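Local atomic coordinates of aspartate aminotransferase (Plasmodium falciparum, PDB entry 3K7Y), a protein that probably catalyses the reversible transfer of the amino group between L-aspartate and 2-oxoglutarate, giving oxaloacetate and L-glutamate, with bound pyridoxal 5'-phosphate as cofactor. Residues K57-T60 against E61-E65; L114-L117 against K118-V122; N134-N137 against M138-R142; T322-R325 against I326-F329; G385-K388 against N389-D392. All coordinates share one frame; numbering follows the deposited sequence.

How the interactions relate
Every one of the five contacts is local, formed where adjoining residue ranges meet within a helix or at its end, so none closes a long loop; they follow in series along the chain, neither nesting nor crossing. Interaction 1 ends helix 50-62 at the subunit interface. Interaction 2 ends helix 105-118, and interaction 3 lies on helix 133-140; these two touch, through apolar packing and a weak ion pair, tying neighbouring helices of the cofactor-binding region together beside the second subunit. Far along the chain, interaction 4 on helix 304-335 and interaction 5 at the start of helix 390-403 also touch, joining two helices; this pair lies on the opposite side of the chain's centre from interaction 2.

Interaction 1. Residues K57-T60 against E61-E65; sequences KLVT and ENYKE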
loop_
_atom_site.group_PDB
_atom_site.type_symbol
_atom_site.label_atom_id
_atom_site.label_comp_id
_atom_site.label_asym_id
_atom_site.label_seq_id
_atom_site.Cartn_x
_atom_site.Cartn_y
_atom_site.Cartn_z
ATOM N N LYS A 57 -3.088 -21.306 6.418
ATOM C CA LYS A 57 -2.255 -22.502 6.549
ATOM C C LYS A 57 -1.801 -22.992 5.186
ATOM O O LYS A 57 -0.608 -23.079 4.929
ATOM C CB LYS A 57 -2.992 -23.618 7.302
ATOM C CG LYS A 57 -2.875 -23.529 8.824
ATOM C CD LYS A 57 -3.503 -24.727 9.535
ATOM C CE LYS A 57 -4.948 -24.448 9.951
ATOM N NZ LYS A 57 -5.518 -25.573 10.763
ATOM N N LEU A 58 -2.761 -23.287 4.313
ATOM C CA LEU A 58 -2.481 -23.668 2.930
ATOM C C LEU A 58 -1.358 -22.854 2.284
ATOM O O LEU A 58 -0.539 -23.401 1.543
ATOM C CB LEU A 58 -3.748 -23.543 2.074
ATOM C CG LEU A 58 -4.600 -24.776 1.773
ATOM C CD1 LEU A 58 -3.742 -25.961 1.314
ATOM C CD2 LEU A 58 -5.458 -25.160 2.963
ATOM N N VAL A 59 -1.327 -21.553 2.567
ATOM C CA VAL A 59 -0.380 -20.642 1.925
ATOM C C VAL A 59 1.055 -20.782 2.416
ATOM O O VAL A 59 1.996 -20.655 1.641
ATOM C CB VAL A 59 -0.838 -19.178 2.034
ATOM C CG1 VAL A 59 0.334 -18.217 1.871
ATOM C CG2 VAL A 59 -1.903 -18.904 0.994
ATOM N N THR A 60 1.225 -21.048 3.702
ATOM C CA THR A 60 2.565 -21.184 4.238
ATOM C C THR A 60 3.049 -22.616 4.037
ATOM O O THR A 60 4.061 -23.018 4.598
ATOM C CB THR A 60 2.636 -20.767 5.716
ATOM O OG1 THR A 60 2.357 -21.891 6.551
ATOM C CG2 THR A 60 1.638 -19.655 6.006
ATOM N N GLU A 61 2.311 -23.372 3.227
ATOM C CA GLU A 61 2.645 -24.754 2.899
ATOM C C GLU A 61 3.130 -24.887 1.467
ATOM O O GLU A 61 3.927 -25.772 1.156
ATOM C CB GLU A 61 1.427 -25.660 3.092
ATOM C CG GLU A 61 1.580 -26.731 4.168
ATOM C CD GLU A 61 1.905 -26.167 5.548
ATOM O OE1 GLU A 61 2.859 -26.685 6.173
ATOM O OE2 GLU A 61 1.220 -25.219 6.004
ATOM N N ASN A 62 2.643 -24.005 0.604
ATOM C CA ASN A 62 2.835 -24.155 -0.830
ATOM C C ASN A 62 3.842 -23.177 -1.398
ATOM O O ASN A 62 4.174 -23.216 -2.590
ATOM C CB ASN A 62 1.489 -24.013 -1.531
ATOM C CG ASN A 62 0.523 -25.113 -1.146
ATOM O OD1 ASN A 62 0.332 -25.406 0.038
ATOM N ND2 ASN A 62 -0.076 -25.751 -2.148
ATOM N N TYR A 63 4.341 -22.317 -0.520
ATOM C CA TYR A 63 5.125 -21.175 -0.931
ATOM C C TYR A 63 6.284 -20.939 0.024
ATOM O O TYR A 63 6.089 -20.889 1.241
ATOM C CB TYR A 63 4.232 -19.943 -0.944
ATOM C CG TYR A 63 3.055 -19.980 -1.911
ATOM C CD1 TYR A 63 3.257 -19.989 -3.296
ATOM C CD2 TYR A 63 1.736 -19.951 -1.440
ATOM C CE1 TYR A 63 2.182 -19.989 -4.180
ATOM C CE2 TYR A 63 0.656 -19.955 -2.318
ATOM C CZ TYR A 63 0.889 -19.973 -3.682
ATOM O OH TYR A 63 -0.171 -19.969 -4.552
ATOM N N LYS A 64 7.484 -20.780 -0.527
ATOM C CA LYS A 64 8.668 -20.521 0.285
ATOM C C LYS A 64 9.408 -19.248 -0.141
ATOM O O LYS A 64 9.963 -18.524 0.689
ATOM C CB LYS A 64 9.602 -21.750 0.326
ATOM C CG LYS A 64 9.866 -22.456 -1.023
ATOM C CD LYS A 64 8.864 -23.605 -1.314
ATOM C CE LYS A 64 8.716 -23.861 -2.827
ATOM N NZ LYS A 64 8.227 -22.648 -3.599
ATOM N N GLU A 65 9.402 -18.974 -1.439
ATOM C CA GLU A 65 9.947 -17.731 -1.984
ATOM C C GLU A 65 8.952 -16.574 -1.876
ATOM O O GLU A 65 7.739 -16.792 -1.913
ATOM C CB GLU A 65 10.262 -17.936 -3.448
ATOM C CG GLU A 65 11.613 -18.513 -3.728
ATOM C CD GLU A 65 11.944 -18.450 -5.212
ATOM O OE1 GLU A 65 11.191 -17.795 -5.979
ATOM O OE2 GLU A 65 12.964 -19.058 -5.615
#
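The carbonyl oxygen of Leu-58 is approached by two backbone amides of the next turn, each making a weak bond. Glu-61 N lies 3.3 Å from Leu-58 O, with an N-H...O angle of 146°, and Asn-62 N lies 3.4 Å from the same oxygen at a more bent 121°. Sharing one acceptor between i+3 and i+4 donors is what a helix does as its regular bonding fails, and the chain opens into a loop from Tyr-63 onward. The side chain of Glu-61 folds back alongside this turn: its bend at chi2 (58°) brings the carboxylate back beside the helix, where OE2 passes 3.6 Å from Thr-60 OG1 in a loose approach. A charged residue is well placed here, since its side is exposed. On the inner side Tyr-63 turns its ring back against the last helical turn. Val-59 O sits at the ring edge, near its plane, and Val-59 CG1 is 4.0 Å from Tyr-63 CD2, the two side chains meeting at a slant. Helix 291-302 covers this apolar side, Val-59 resting on Ile-296 and Tyr-63 on Arg-295, which also donates to Glu-65 O. Thr-60 packs against Thr-60 of the second subunit, where a small side chain lets two copies come close. The whole is a frayed helix C-terminus at the dimer interface of the aminotransferase.

Interaction 2. Residues L114-L117 against K118-V122; sequences LEFL and KMLNV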
loop_
_atom_site.group_PDB
_atom_site.type_symbol
_atom_site.label_atom_id
_atom_site.label_comp_id
_atom_site.label_asym_id
_atom_site.label_seq_id
_atom_site.Cartn_x
_atom_site.Cartn_y
_atom_site.Cartn_z
ATOM N N LEU A 114 -8.640 7.156 -8.873
ATOM C CA LEU A 114 -8.745 8.605 -8.880
ATOM C C LEU A 114 -7.456 9.196 -9.427
ATOM O O LEU A 114 -7.486 10.124 -10.236
ATOM C CB LEU A 114 -9.086 9.145 -7.500
ATOM C CG LEU A 114 -10.487 8.854 -6.948
ATOM C CD1 LEU A 114 -10.544 9.235 -5.497
ATOM C CD2 LEU A 114 -11.537 9.615 -7.697
ATOM N N GLU A 115 -6.322 8.633 -9.025
ATOM C CA GLU A 115 -5.052 9.071 -9.600
ATOM C C GLU A 115 -5.128 8.862 -11.101
ATOM O O GLU A 115 -4.584 9.651 -11.870
ATOM C CB GLU A 115 -3.834 8.345 -9.005
ATOM C CG GLU A 115 -3.437 8.759 -7.603
ATOM C CD GLU A 115 -3.120 10.251 -7.441
ATOM O OE1 GLU A 115 -2.570 10.629 -6.378
ATOM O OE2 GLU A 115 -3.421 11.067 -8.343
ATOM N N PHE A 116 -5.831 7.810 -11.511
ATOM C CA PHE A 116 -5.929 7.485 -12.936
ATOM C C PHE A 116 -6.851 8.441 -13.670
ATOM O O PHE A 116 -6.685 8.671 -14.862
ATOM C CB PHE A 116 -6.381 6.038 -13.173
ATOM C CG PHE A 116 -6.526 5.688 -14.629
ATOM C CD1 PHE A 116 -5.438 5.792 -15.496
ATOM C CD2 PHE A 116 -7.748 5.271 -15.136
ATOM C CE1 PHE A 116 -5.551 5.474 -16.846
ATOM C CE2 PHE A 116 -7.882 4.946 -16.496
ATOM C CZ PHE A 116 -6.772 5.050 -17.356
ATOM N N LEU A 117 -7.825 8.985 -12.946
ATOM C CA LEU A 117 -8.738 9.941 -13.530
ATOM C C LEU A 117 -8.091 11.317 -13.709
ATOM O O LEU A 117 -8.363 11.983 -14.708
ATOM C CB LEU A 117 -10.065 10.006 -12.756
ATOM C CG LEU A 117 -10.945 8.737 -12.706
ATOM C CD1 LEU A 117 -12.308 9.034 -12.146
ATOM C CD2 LEU A 117 -11.102 8.043 -14.071
ATOM N N LYS A 118 -7.229 11.741 -12.777
ATOM C CA LYS A 118 -6.514 13.031 -12.938
ATOM C C LYS A 118 -5.676 12.959 -14.188
ATOM O O LYS A 118 -5.439 13.956 -14.857
ATOM C CB LYS A 118 -5.630 13.383 -11.727
ATOM C CG LYS A 118 -6.050 14.639 -10.945
ATOM C CD LYS A 118 -5.692 15.943 -11.692
ATOM C CE LYS A 118 -6.020 17.224 -10.875
ATOM N NZ LYS A 118 -7.488 17.549 -10.708
ATOM N N MET A 119 -5.259 11.742 -14.495
ATOM C CA MET A 119 -4.485 11.439 -15.673
ATOM C C MET A 119 -5.173 11.839 -16.954
ATOM O O MET A 119 -4.518 12.046 -17.962
ATOM C CB MET A 119 -4.239 9.949 -15.710
ATOM C CG MET A 119 -2.822 9.570 -15.464
ATOM S SD MET A 119 -2.161 9.011 -17.018
ATOM C CE MET A 119 -0.663 8.231 -16.414
ATOM N N LEU A 120 -6.497 11.933 -16.906
ATOM C CA LEU A 120 -7.302 12.229 -18.091
ATOM C C LEU A 120 -7.925 13.638 -18.011
ATOM O O LEU A 120 -7.391 14.532 -17.351
ATOM C CB LEU A 120 -8.357 11.119 -18.316
ATOM C CG LEU A 120 -7.888 9.645 -18.218
ATOM C CD1 LEU A 120 -9.040 8.660 -18.170
ATOM C CD2 LEU A 120 -6.924 9.239 -19.331
ATOM N N ASN A 121 -9.032 13.840 -18.714
ATOM C CA ASN A 121 -9.763 15.114 -18.681
ATOM C C ASN A 121 -10.942 14.960 -17.729
ATOM O O ASN A 121 -12.117 15.056 -18.146
ATOM C CB ASN A 121 -10.243 15.523 -20.104
ATOM C CG ASN A 121 -10.997 16.889 -20.141
ATOM O OD1 ASN A 121 -11.756 17.163 -21.081
ATOM N ND2 ASN A 121 -10.781 17.732 -19.124
ATOM N N VAL A 122 -10.633 14.692 -16.461
ATOM C CA VAL A 122 -11.682 14.424 -15.493
ATOM C C VAL A 122 -11.663 15.501 -14.415
ATOM O O VAL A 122 -10.849 15.468 -13.496
ATOM C CB VAL A 122 -11.581 13.000 -14.924
ATOM C CG1 VAL A 122 -12.784 12.694 -14.081
ATOM C CG2 VAL A 122 -11.489 11.986 -16.042
#
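Leu-117 and Val-122 form the tight side of this helix C-terminus, where helix 105-118 hands over to the loop leading into strand 124-128. Leu-117 CB and Val-122 CB are 4.0 Å apart, and Val-122 CG1 comes 4.2 Å from Leu-117 CD1, so the valine folds back over the last turn. Such branched aliphatic chains suit a place enclosed by Phe-144 and, for Leu-117, Leu-125 of the strand. The ring of Phe-116 meets Leu-120, CE2 to CD1 4.2 Å; a chi1 of 178° puts CG opposite the backbone N and carries the ring out to Leu-120, where it also lies against helix 268-283 and Leu-8 of the second subunit.

The other side is looser. Lys-118 is exposed along its chain, though tied at NZ, which bonds Gly-143 O and brings its charge to the Phe-144 ring. The looseness shows in Glu-115, whose ion pair with Arg-142 is long and weak, and in the backbone: Lys-118 N still bonds well to Leu-114 O at 3.0 Å, but Met-119 N reaches Glu-115 O only weakly. The turn then tightens, with Leu-120 N bonding Leu-117 O at 2.9 Å from above the carbonyl plane, 61° out of it.

Interaction 3. Residues N134-N137 against M138-R142; sequences NHVN and MIESR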
loop_
_atom_site.group_PDB
_atom_site.type_symbol
_atom_site.label_atom_id
_atom_site.label_comp_id
_atom_site.label_asym_id
_atom_site.label_seq_id
_atom_site.Cartn_x
_atom_site.Cartn_y
_atom_site.Cartn_z
ATOM N N ASN A 134 -15.131 8.902 3.295
ATOM C CA ASN A 134 -13.807 8.962 2.674
ATOM C C ASN A 134 -13.855 9.351 1.191
ATOM O O ASN A 134 -13.063 10.197 0.760
ATOM C CB ASN A 134 -12.950 7.717 2.934
ATOM C CG ASN A 134 -11.539 8.073 3.437
ATOM O OD1 ASN A 134 -10.879 7.283 4.137
ATOM N ND2 ASN A 134 -11.086 9.279 3.110
ATOM N N HIS A 135 -14.798 8.819 0.421
ATOM C CA HIS A 135 -14.948 9.310 -0.935
ATOM C C HIS A 135 -14.797 10.834 -0.962
ATOM O O HIS A 135 -14.019 11.370 -1.759
ATOM C CB HIS A 135 -16.301 8.930 -1.554
ATOM C CG HIS A 135 -16.467 7.468 -1.850
ATOM N ND1 HIS A 135 -15.435 6.555 -1.754
ATOM C CD2 HIS A 135 -17.547 6.767 -2.266
ATOM C CE1 HIS A 135 -15.877 5.352 -2.074
ATOM N NE2 HIS A 135 -17.156 5.454 -2.390
ATOM N N VAL A 136 -15.522 11.542 -0.093
ATOM C CA VAL A 136 -15.420 13.002 -0.066
ATOM C C VAL A 136 -13.960 13.395 0.078
ATOM O O VAL A 136 -13.443 14.127 -0.779
ATOM C CB VAL A 136 -16.249 13.674 1.041
ATOM C CG1 VAL A 136 -16.048 15.155 1.002
ATOM C CG2 VAL A 136 -17.717 13.384 0.868
ATOM N N ASN A 137 -13.299 12.888 1.125
ATOM C CA ASN A 137 -11.904 13.262 1.409
ATOM C C ASN A 137 -10.960 12.902 0.266
ATOM O O ASN A 137 -10.136 13.706 -0.155
ATOM C CB ASN A 137 -11.394 12.631 2.718
ATOM C CG ASN A 137 -10.027 13.204 3.163
ATOM O OD1 ASN A 137 -9.928 14.366 3.562
ATOM N ND2 ASN A 137 -8.985 12.394 3.087
ATOM N N MET A 138 -11.100 11.687 -0.231
ATOM C CA MET A 138 -10.221 11.200 -1.279
ATOM C C MET A 138 -10.379 11.993 -2.583
ATOM O O MET A 138 -9.391 12.330 -3.232
ATOM C CB MET A 138 -10.475 9.729 -1.547
ATOM C CG MET A 138 -10.201 8.805 -0.403
ATOM S SD MET A 138 -9.935 7.233 -1.221
ATOM C CE MET A 138 -8.191 7.006 -0.945
ATOM N N ILE A 139 -11.624 12.280 -2.963
ATOM C CA ILE A 139 -11.889 13.040 -4.172
ATOM C C ILE A 139 -11.358 14.455 -4.045
ATOM O O ILE A 139 -10.568 14.900 -4.875
ATOM C CB ILE A 139 -13.387 13.101 -4.499
ATOM C CG1 ILE A 139 -13.813 11.838 -5.235
ATOM C CG2 ILE A 139 -13.685 14.300 -5.390
ATOM C CD1 ILE A 139 -14.566 10.861 -4.411
ATOM N N GLU A 140 -11.795 15.139 -2.990
ATOM C CA GLU A 140 -11.619 16.568 -2.847
ATOM C C GLU A 140 -10.173 16.922 -2.673
ATOM O O GLU A 140 -9.628 17.749 -3.404
ATOM C CB GLU A 140 -12.416 17.072 -1.655
ATOM C CG GLU A 140 -13.891 17.358 -1.969
ATOM C CD GLU A 140 -14.379 18.553 -1.179
ATOM O OE1 GLU A 140 -14.502 18.396 0.063
ATOM O OE2 GLU A 140 -14.587 19.645 -1.789
ATOM N N SER A 141 -9.536 16.279 -1.714
ATOM C CA SER A 141 -8.126 16.552 -1.465
ATOM C C SER A 141 -7.195 16.285 -2.653
ATOM O O SER A 141 -5.990 16.427 -2.506
ATOM C CB SER A 141 -7.624 15.866 -0.174
ATOM O OG SER A 141 -7.686 14.449 -0.241
ATOM N N ARG A 142 -7.723 15.926 -3.828
ATOM C CA ARG A 142 -6.919 16.046 -5.072
ATOM C C ARG A 142 -7.506 16.953 -6.140
ATOM O O ARG A 142 -7.232 16.793 -7.332
ATOM C CB ARG A 142 -6.432 14.706 -5.639
ATOM C CG ARG A 142 -7.420 13.605 -5.713
ATOM C CD ARG A 142 -6.688 12.272 -5.779
ATOM N NE ARG A 142 -6.628 11.632 -4.475
ATOM C CZ ARG A 142 -6.041 10.459 -4.236
ATOM N NH1 ARG A 142 -5.435 9.790 -5.213
ATOM N NH2 ARG A 142 -6.042 9.963 -3.006
#
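Asn-134 and Met-138 open the run of main-chain bonds that carries this helix: Met-138 N donates to Asn-134 O over 2.7 Å, almost straight at 176°. Further i to i+4 bonds include Glu-140 N on Val-136 O at 2.9 Å and Ser-141 N on Asn-137 O at 3.1 Å. A side-chain bond joins the last of these. Ser-141 OG donates to Asn-137 O over 2.6 Å, so one carbonyl is gripped twice, the amide and the hydroxyl reaching it from opposite faces of its plane. The hydroxyl is set for this by chi1 of 63°, which holds OG between the backbone N and the carbonyl carbon; a short serine suits a helix end because it can fold back onto the backbone.

Two van der Waals contacts set a carbon against a polar atom. Met-138 CG lies 3.7 Å from Asn-134 ND2, the side chains meeting at a slant, before the methionine runs on to pack on Thr-107, Ile-110 and Phe-111 of helix 105-118. Val-136 and Glu-140 run side by side, CG1 to OE1 3.7 Å, with the glutamate on the exposed face.

Other groups look outside the helix. Asn-134 OD1 accepts from Arg-283 of the second subunit. His-135 meets the Tyr-132 ring edge-to-face. The side chain of His-135 also comes within about 4 Å of the bound pyridoxal phosphate. The segments belong to the helix of the beta-alpha-beta unit made with strands 124-128 and 145-153, one flank of the pyridoxal phosphate site in the large domain of fold type I enzymes.

Interaction 4. Residues T322-R325 against I326-F329; sequences TNNR and ILFF
The ring of Phe-329 takes the aliphatic part of Arg-325 at its edge: Arg-325 CG lies in the ring plane, 3.5 Å from Phe-329 CE2. One face of that ring carries Phe-328 CD2, which stands 4.0 Å above the plane over its centre, and Tyr-348 meets the ring with its own plane inclined by about 15°. The guanidinium of Arg-325 is turned only 23° from the ring, but it does not stack on it; at its edge, in plane, lies Thr-322 CA. The two side chains run side by side, since chi1 of -179° sends the arginine along the helix toward Phe-329, and the bend at chi3 then turns the guanidinium back toward Thr-322. Arginine suits this buried spot because its long apolar stem can pack while its head finds acceptors, NH2 bonding to both Gly-353 O and Phe-355 O.

All of this sits on the long helix 304-335, and the pairs four residues apart are the ordinary alpha-helical ones. Leu-327 N donates to Asn-323 O at 2.9 Å, Ile-326 N to Thr-322 O at 3.1 Å, and Phe-328 N to Asn-324 O at 3.0 Å. Phe-329 N reaches Arg-325 O weakly, at 3.4 Å. Toward helix 390-403 the face is apolar, Leu-327 touching Val-391 and Phe-328 touching Ile-394 and Ile-398. Asn-324 uses ND2 to bond the backbone oxygen of Ile-386. The exposed edge is left to Asn-323 and Ile-326, whose CD1 rests 3.6 Å from Thr-322 O.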
loop_
_atom_site.group_PDB
_atom_site.type_symbol
_atom_site.label_atom_id
_atom_site.label_comp_id
_atom_site.label_asym_id
_atom_site.label_seq_id
_atom_site.Cartn_x
_atom_site.Cartn_y
_atom_site.Cartn_z
ATOM N N THR A 322 -29.193 -9.463 8.995
ATOM C CA THR A 322 -30.499 -8.872 8.703
ATOM C C THR A 322 -31.523 -9.299 9.761
ATOM O O THR A 322 -32.458 -8.556 10.040
ATOM C CB THR A 322 -31.002 -9.072 7.241
ATOM O OG1 THR A 322 -31.693 -10.304 7.129
ATOM C CG2 THR A 322 -29.879 -9.034 6.235
ATOM N N ASN A 323 -31.301 -10.463 10.383
ATOM C CA ASN A 323 -32.129 -10.947 11.511
ATOM C C ASN A 323 -31.944 -10.088 12.764
ATOM O O ASN A 323 -32.909 -9.570 13.328
ATOM C CB ASN A 323 -31.849 -12.431 11.840
ATOM C CG ASN A 323 -32.323 -13.396 10.738
ATOM O OD1 ASN A 323 -32.877 -12.977 9.716
ATOM N ND2 ASN A 323 -32.094 -14.695 10.947
ATOM N N ASN A 324 -30.691 -9.951 13.190
ATOM C CA ASN A 324 -30.290 -9.024 14.245
ATOM C C ASN A 324 -30.902 -7.600 14.112
ATOM O O ASN A 324 -31.295 -6.999 15.107
ATOM C CB ASN A 324 -28.765 -8.933 14.255
ATOM C CG ASN A 324 -28.177 -8.917 15.657
ATOM O OD1 ASN A 324 -28.791 -9.420 16.608
ATOM N ND2 ASN A 324 -26.965 -8.357 15.792
ATOM N N ARG A 325 -30.968 -7.071 12.886
ATOM C CA ARG A 325 -31.617 -5.784 12.584
ATOM C C ARG A 325 -33.130 -5.816 12.814
ATOM O O ARG A 325 -33.702 -4.886 13.399
ATOM C CB ARG A 325 -31.329 -5.367 11.137
ATOM C CG ARG A 325 -31.940 -4.029 10.716
ATOM C CD ARG A 325 -31.901 -3.835 9.209
ATOM N NE ARG A 325 -30.571 -3.492 8.714
ATOM C CZ ARG A 325 -29.658 -4.381 8.324
ATOM N NH1 ARG A 325 -29.920 -5.684 8.375
ATOM N NH2 ARG A 325 -28.473 -3.973 7.878
ATOM N N ILE A 326 -33.783 -6.872 12.334
ATOM C CA ILE A 326 -35.210 -7.078 12.607
ATOM C C ILE A 326 -35.472 -7.078 14.120
ATOM O O ILE A 326 -36.238 -6.255 14.610
ATOM C CB ILE A 326 -35.755 -8.349 11.895
ATOM C CG1 ILE A 326 -36.036 -8.030 10.435
ATOM C CG2 ILE A 326 -37.011 -8.908 12.578
ATOM C CD1 ILE A 326 -35.925 -9.224 9.551
ATOM N N LEU A 327 -34.799 -7.972 14.847
ATOM C CA LEU A 327 -34.913 -8.051 16.304
ATOM C C LEU A 327 -34.791 -6.673 16.931
ATOM O O LEU A 327 -35.623 -6.272 17.750
ATOM C CB LEU A 327 -33.815 -8.947 16.888
ATOM C CG LEU A 327 -33.861 -9.386 18.361
ATOM C CD1 LEU A 327 -32.489 -9.834 18.795
ATOM C CD2 LEU A 327 -34.323 -8.315 19.306
ATOM N N PHE A 328 -33.747 -5.959 16.534
ATOM C CA PHE A 328 -33.393 -4.693 17.140
ATOM C C PHE A 328 -34.545 -3.669 17.191
ATOM O O PHE A 328 -34.888 -3.176 18.266
ATOM C CB PHE A 328 -32.134 -4.120 16.466
ATOM C CG PHE A 328 -31.731 -2.767 16.983
ATOM C CD1 PHE A 328 -31.343 -2.596 18.305
ATOM C CD2 PHE A 328 -31.752 -1.660 16.147
ATOM C CE1 PHE A 328 -30.984 -1.337 18.789
ATOM C CE2 PHE A 328 -31.387 -0.398 16.622
ATOM C CZ PHE A 328 -31.004 -0.237 17.951
ATOM N N PHE A 329 -35.148 -3.365 16.041
ATOM C CA PHE A 329 -36.230 -2.376 15.994
ATOM C C PHE A 329 -37.469 -2.880 16.696
ATOM O O PHE A 329 -38.316 -2.093 17.114
ATOM C CB PHE A 329 -36.552 -1.960 14.555
ATOM C CG PHE A 329 -35.400 -1.297 13.861
ATOM C CD1 PHE A 329 -35.067 0.024 14.146
ATOM C CD2 PHE A 329 -34.632 -1.999 12.953
ATOM C CE1 PHE A 329 -33.993 0.632 13.541
ATOM C CE2 PHE A 329 -33.555 -1.397 12.333
ATOM C CZ PHE A 329 -33.232 -0.078 12.630
#

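Interaction 5. Residues G385-K388 against N389-D392; sequences GITK and NNVD
Thr-387 O is the acceptor that joins the loop to the helix. Val-391 N donates to it over 3.1 Å with an N-H...O angle of 152°, arriving almost in line with the C=O bond. Asn-390 N stands closer, at 2.7 Å, but its bond is weak because the N-H is turned aside, at 130°. The two amides together hold the carbonyl at the turn where the chain stops being extended and begins to coil.

Next outward come the side chains of Thr-387 and the asparagines. Asn-390 crosses the threonine at a slant, its ND2 lying 3.3 Å from Thr-387 CB, placed there by a chi1 of -78° that keeps CG beside the backbone N. Asn-389 instead runs alongside Thr-387, its OD1 3.5 Å from Thr-387 CG2. Small polar residues suit a turn that lies partly at the surface.

The turn leads from strand 380-382, which pairs antiparallel with 355-357, into helix 390-403, the last helix of the chain. It is far from the cofactor, and the packing here is structural: helix 390-403 begins against helix 304-335, with Val-391 touching Lys-331.

The apolar layer is made by Ile-386 and Val-391. Their side chains cross at about a right angle, with Ile-386 CG2 3.6 Å from Val-391 CG1, and beta-branched residues fit because each offers a methyl close to the main chain. The other valine methyl, CG2, lies 3.4 Å from Lys-388 O, while the extended chain of Lys-388 leads outward on the exposed side.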
loop_
_atom_site.group_PDB
_atom_site.type_symbol
_atom_site.label_atom_id
_atom_site.label_comp_id
_atom_site.label_asym_id
_atom_site.label_seq_id
_atom_site.Cartn_x
_atom_site.Cartn_y
_atom_site.Cartn_z
ATOM N N GLY A 385 -22.985 -5.579 16.227
ATOM C CA GLY A 385 -22.524 -5.461 17.605
ATOM C C GLY A 385 -23.642 -5.367 18.624
ATOM O O GLY A 385 -23.479 -4.743 19.677
ATOM N N ILE A 386 -24.781 -5.984 18.317
ATOM C CA ILE A 386 -25.911 -5.995 19.245
ATOM C C ILE A 386 -26.222 -7.437 19.638
ATOM O O ILE A 386 -26.891 -8.164 18.898
ATOM C CB ILE A 386 -27.171 -5.294 18.668
ATOM C CG1 ILE A 386 -26.874 -3.844 18.285
ATOM C CG2 ILE A 386 -28.257 -5.292 19.702
ATOM C CD1 ILE A 386 -27.800 -3.270 17.240
ATOM N N THR A 387 -25.718 -7.850 20.796
ATOM C CA THR A 387 -25.923 -9.214 21.261
ATOM C C THR A 387 -27.302 -9.343 21.894
ATOM O O THR A 387 -27.931 -8.348 22.254
ATOM C CB THR A 387 -24.816 -9.674 22.262
ATOM O OG1 THR A 387 -23.525 -9.311 21.762
ATOM C CG2 THR A 387 -24.837 -11.197 22.470
ATOM N N LYS A 388 -27.764 -10.588 21.986
ATOM C CA LYS A 388 -28.942 -10.975 22.746
ATOM C C LYS A 388 -28.933 -10.365 24.156
ATOM O O LYS A 388 -29.989 -10.070 24.719
ATOM C CB LYS A 388 -28.987 -12.504 22.828
ATOM C CG LYS A 388 -30.273 -13.097 23.389
ATOM C CD LYS A 388 -30.166 -14.615 23.454
ATOM C CE LYS A 388 -31.508 -15.275 23.746
ATOM N NZ LYS A 388 -31.430 -16.735 23.457
ATOM N N ASN A 389 -27.740 -10.182 24.718
ATOM C CA ASN A 389 -27.588 -9.525 26.011
ATOM C C ASN A 389 -27.862 -8.037 25.877
ATOM O O ASN A 389 -28.484 -7.419 26.749
ATOM C CB ASN A 389 -26.170 -9.734 26.552
ATOM C CG ASN A 389 -25.756 -11.196 26.566
ATOM O OD1 ASN A 389 -26.043 -11.946 25.629
ATOM N ND2 ASN A 389 -25.063 -11.604 27.629
ATOM N N ASN A 390 -27.421 -7.487 24.747
ATOM C CA ASN A 390 -27.317 -6.047 24.543
ATOM C C ASN A 390 -28.622 -5.314 24.277
ATOM O O ASN A 390 -28.830 -4.217 24.799
ATOM C CB ASN A 390 -26.306 -5.749 23.435
ATOM C CG ASN A 390 -24.869 -5.857 23.917
ATOM O OD1 ASN A 390 -24.150 -4.859 23.969
ATOM N ND2 ASN A 390 -24.450 -7.069 24.300
ATOM N N VAL A 391 -29.494 -5.924 23.476
ATOM C CA VAL A 391 -30.741 -5.291 23.044
ATOM C C VAL A 391 -31.435 -4.435 24.109
ATOM O O VAL A 391 -31.648 -3.243 23.892
ATOM C CB VAL A 391 -31.740 -6.305 22.445
ATOM C CG1 VAL A 391 -31.369 -6.630 21.019
ATOM C CG2 VAL A 391 -31.814 -7.574 23.295
ATOM N N ASP A 392 -31.772 -5.031 25.255
ATOM C CA ASP A 392 -32.458 -4.290 26.311
ATOM C C ASP A 392 -31.733 -2.990 26.585
ATOM O O ASP A 392 -32.248 -1.919 26.279
ATOM C CB ASP A 392 -32.608 -5.119 27.604
ATOM C CG ASP A 392 -32.964 -4.257 28.853
ATOM O OD1 ASP A 392 -32.743 -4.738 29.994
ATOM O OD2 ASP A 392 -33.461 -3.106 28.707
#